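Local atomic coordinates of PilM (Escherichia coli, PDB entry 3EOI), a protein that is of uncharacterised function but probably takes part in the biogenesis of a plasmid-encoded bacterial pilus. Residues 92-97 against 117-122. Residues are numbered along the deposited sequence; the frame is centred on the assembly and turned at random.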
loop_
_atom_site.group_PDB
_atom_site.type_symbol
_atom_site.label_atom_id
_atom_site.label_comp_id
_atom_site.label_asym_id
_atom_site.label_seq_id
_atom_site.Cartn_x
_atom_site.Cartn_y
_atom_site.Cartn_z
ATOM N N ALA A 92 3.064 -4.948 -6.444
ATOM C CA ALA A 92 2.706 -4.651 -7.849
ATOM C C ALA A 92 2.637 -3.140 -8.056
ATOM O O ALA A 92 2.968 -2.372 -7.132
ATOM C CB ALA A 92 1.340 -5.332 -8.271
ATOM N N ARG A 93 2.258 -2.745 -9.279
ATOM C CA ARG A 93 2.214 -1.349 -9.706
ATOM C C ARG A 93 0.905 -1.051 -10.409
ATOM O O ARG A 93 0.287 -1.951 -10.937
ATOM C CB ARG A 93 3.381 -1.086 -10.734
ATOM C CG ARG A 93 4.761 -0.893 -10.139
ATOM C CD ARG A 93 5.911 -1.173 -11.150
ATOM N NE ARG A 93 5.745 -0.611 -12.496
ATOM C CZ ARG A 93 6.438 -1.032 -13.556
ATOM N NH1 ARG A 93 7.322 -2.020 -13.428
ATOM N NH2 ARG A 93 6.248 -0.476 -14.741
ATOM N N VAL A 94 0.453 0.203 -10.409
ATOM C CA VAL A 94 -0.729 0.560 -11.225
ATOM C C VAL A 94 -0.272 1.660 -12.137
ATOM O O VAL A 94 0.270 2.667 -11.667
ATOM C CB VAL A 94 -1.919 1.048 -10.385
ATOM C CG1 VAL A 94 -3.079 1.530 -11.301
ATOM C CG2 VAL A 94 -2.338 -0.108 -9.420
ATOM N N GLU A 95 -0.469 1.431 -13.437
ATOM C CA GLU A 95 -0.089 2.371 -14.483
ATOM C C GLU A 95 -1.215 2.364 -15.538
ATOM O O GLU A 95 -1.733 1.323 -15.941
ATOM C CB GLU A 95 1.224 1.928 -15.106
ATOM C CG GLU A 95 1.706 2.792 -16.217
ATOM C CD GLU A 95 3.112 2.396 -16.634
ATOM O OE1 GLU A 95 4.011 2.405 -15.758
ATOM O OE2 GLU A 95 3.311 2.068 -17.826
ATOM N N ASN A 96 -1.655 3.550 -15.934
ATOM C CA ASN A 96 -2.755 3.640 -16.893
ATOM C C ASN A 96 -3.974 2.759 -16.604
ATOM O O ASN A 96 -4.524 2.131 -17.491
ATOM C CB ASN A 96 -2.206 3.503 -18.310
ATOM C CG ASN A 96 -1.103 4.525 -18.572
ATOM O OD1 ASN A 96 0.046 4.169 -18.782
ATOM N ND2 ASN A 96 -1.445 5.809 -18.467
ATOM N N GLY A 97 -4.390 2.757 -15.336
ATOM C CA GLY A 97 -5.535 1.997 -14.880
ATOM C C GLY A 97 -5.361 0.492 -14.834
ATOM O O GLY A 97 -6.338 -0.220 -14.578
ATOM N N ASP A 117 -3.335 5.870 -10.507
ATOM C CA ASP A 117 -2.172 5.423 -11.230
ATOM C C ASP A 117 -0.916 5.834 -10.471
ATOM O O ASP A 117 -0.963 6.694 -9.580
ATOM C CB ASP A 117 -2.155 6.065 -12.611
ATOM C CG ASP A 117 -3.158 5.452 -13.536
ATOM O OD1 ASP A 117 -3.514 4.267 -13.317
ATOM O OD2 ASP A 117 -3.608 6.159 -14.475
ATOM N N GLN A 118 0.206 5.231 -10.848
ATOM C CA GLN A 118 1.516 5.649 -10.338
ATOM C C GLN A 118 1.575 5.399 -8.838
ATOM O O GLN A 118 2.075 6.221 -8.039
ATOM C CB GLN A 118 1.801 7.122 -10.665
ATOM C CG GLN A 118 1.647 7.396 -12.178
ATOM C CD GLN A 118 2.315 8.674 -12.648
ATOM O OE1 GLN A 118 2.309 9.703 -11.966
ATOM N NE2 GLN A 118 2.900 8.606 -13.849
ATOM N N VAL A 119 1.004 4.247 -8.441
ATOM C CA VAL A 119 1.198 3.741 -7.073
ATOM C C VAL A 119 1.886 2.400 -7.048
ATOM O O VAL A 119 1.847 1.652 -8.028
ATOM C CB VAL A 119 -0.167 3.646 -6.266
ATOM C CG1 VAL A 119 -0.817 5.008 -6.133
ATOM C CG2 VAL A 119 -1.143 2.711 -6.917
ATOM N N ILE A 120 2.537 2.119 -5.916
ATOM C CA ILE A 120 2.895 0.754 -5.600
ATOM C C ILE A 120 1.795 0.156 -4.753
ATOM O O ILE A 120 1.255 0.845 -3.828
ATOM C CB ILE A 120 4.214 0.694 -4.826
ATOM C CG1 ILE A 120 5.390 1.140 -5.729
ATOM C CG2 ILE A 120 4.415 -0.755 -4.289
ATOM C CD1 ILE A 120 6.695 1.345 -4.981
ATOM N N ILE A 121 1.443 -1.090 -5.061
ATOM C CA ILE A 121 0.250 -1.671 -4.460
ATOM C C ILE A 121 0.445 -3.078 -4.009
ATOM O O ILE A 121 1.296 -3.799 -4.552
ATOM C CB ILE A 121 -0.960 -1.589 -5.446
ATOM C CG1 ILE A 121 -2.282 -1.953 -4.754
ATOM C CG2 ILE A 121 -0.693 -2.437 -6.700
ATOM C CD1 ILE A 121 -3.450 -1.276 -5.449
ATOM N N TRP A 122 -0.276 -3.417 -2.925
ATOM C CA TRP A 122 -0.277 -4.788 -2.410
ATOM C C TRP A 122 -1.714 -5.247 -2.416
ATOM O O TRP A 122 -2.618 -4.519 -1.928
ATOM C CB TRP A 122 0.295 -4.775 -0.991
ATOM C CG TRP A 122 0.254 -6.092 -0.210
ATOM C CD1 TRP A 122 1.173 -7.091 -0.264
ATOM C CD2 TRP A 122 -0.667 -6.457 0.838
ATOM N NE1 TRP A 122 0.865 -8.089 0.664
ATOM C CE2 TRP A 122 -0.258 -7.718 1.343
ATOM C CE3 TRP A 122 -1.849 -5.867 1.351
ATOM C CZ2 TRP A 122 -0.963 -8.391 2.352
ATOM C CZ3 TRP A 122 -2.526 -6.534 2.386
ATOM C CH2 TRP A 122 -2.087 -7.749 2.867
#
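Val-94 touches three side chains of 117-122, its CB and CG2 facing Val-119 and Ile-121 and its CG1 facing Asp-117. Val-94 CB lies 3.9 Å from Val-119 CG2, the two valines lying alongside each other in the same direction. The Val-94 side chain runs at a slant to that of Ile-121, whose CG2 also touches Ala-92 CB (3.9 Å), while Leu-99 and Leu-111 extend this apolar face. With CG1 anti to the backbone N (chi1 175°), that methyl is carried to Asp-117, whose side chain crosses it at about a right angle, OD1 3.4 Å from Val-94 CG1. The same OD1 accepts a fairly straight hydrogen bond from Gly-97 N (2.7 Å) on its syn side, 24° out of the carboxylate plane. An alanine in place of Asp-117 would probably leave Gly-97 N without this acceptor and let the turn at Asn-96 and Gly-97 move more freely. Ala-92 and Ile-121 exchange a pair of backbone bonds and, just before the second strand, Gln-118 N bonds to Val-94 O. On the face carrying Arg-93, Ile-120 packs against helix 77-84. The arrangement is that of neighbouring antiparallel strands within a five-stranded sheet, with the carboxylate holding the tight turn from strand 92-95 into edge strand 98-100.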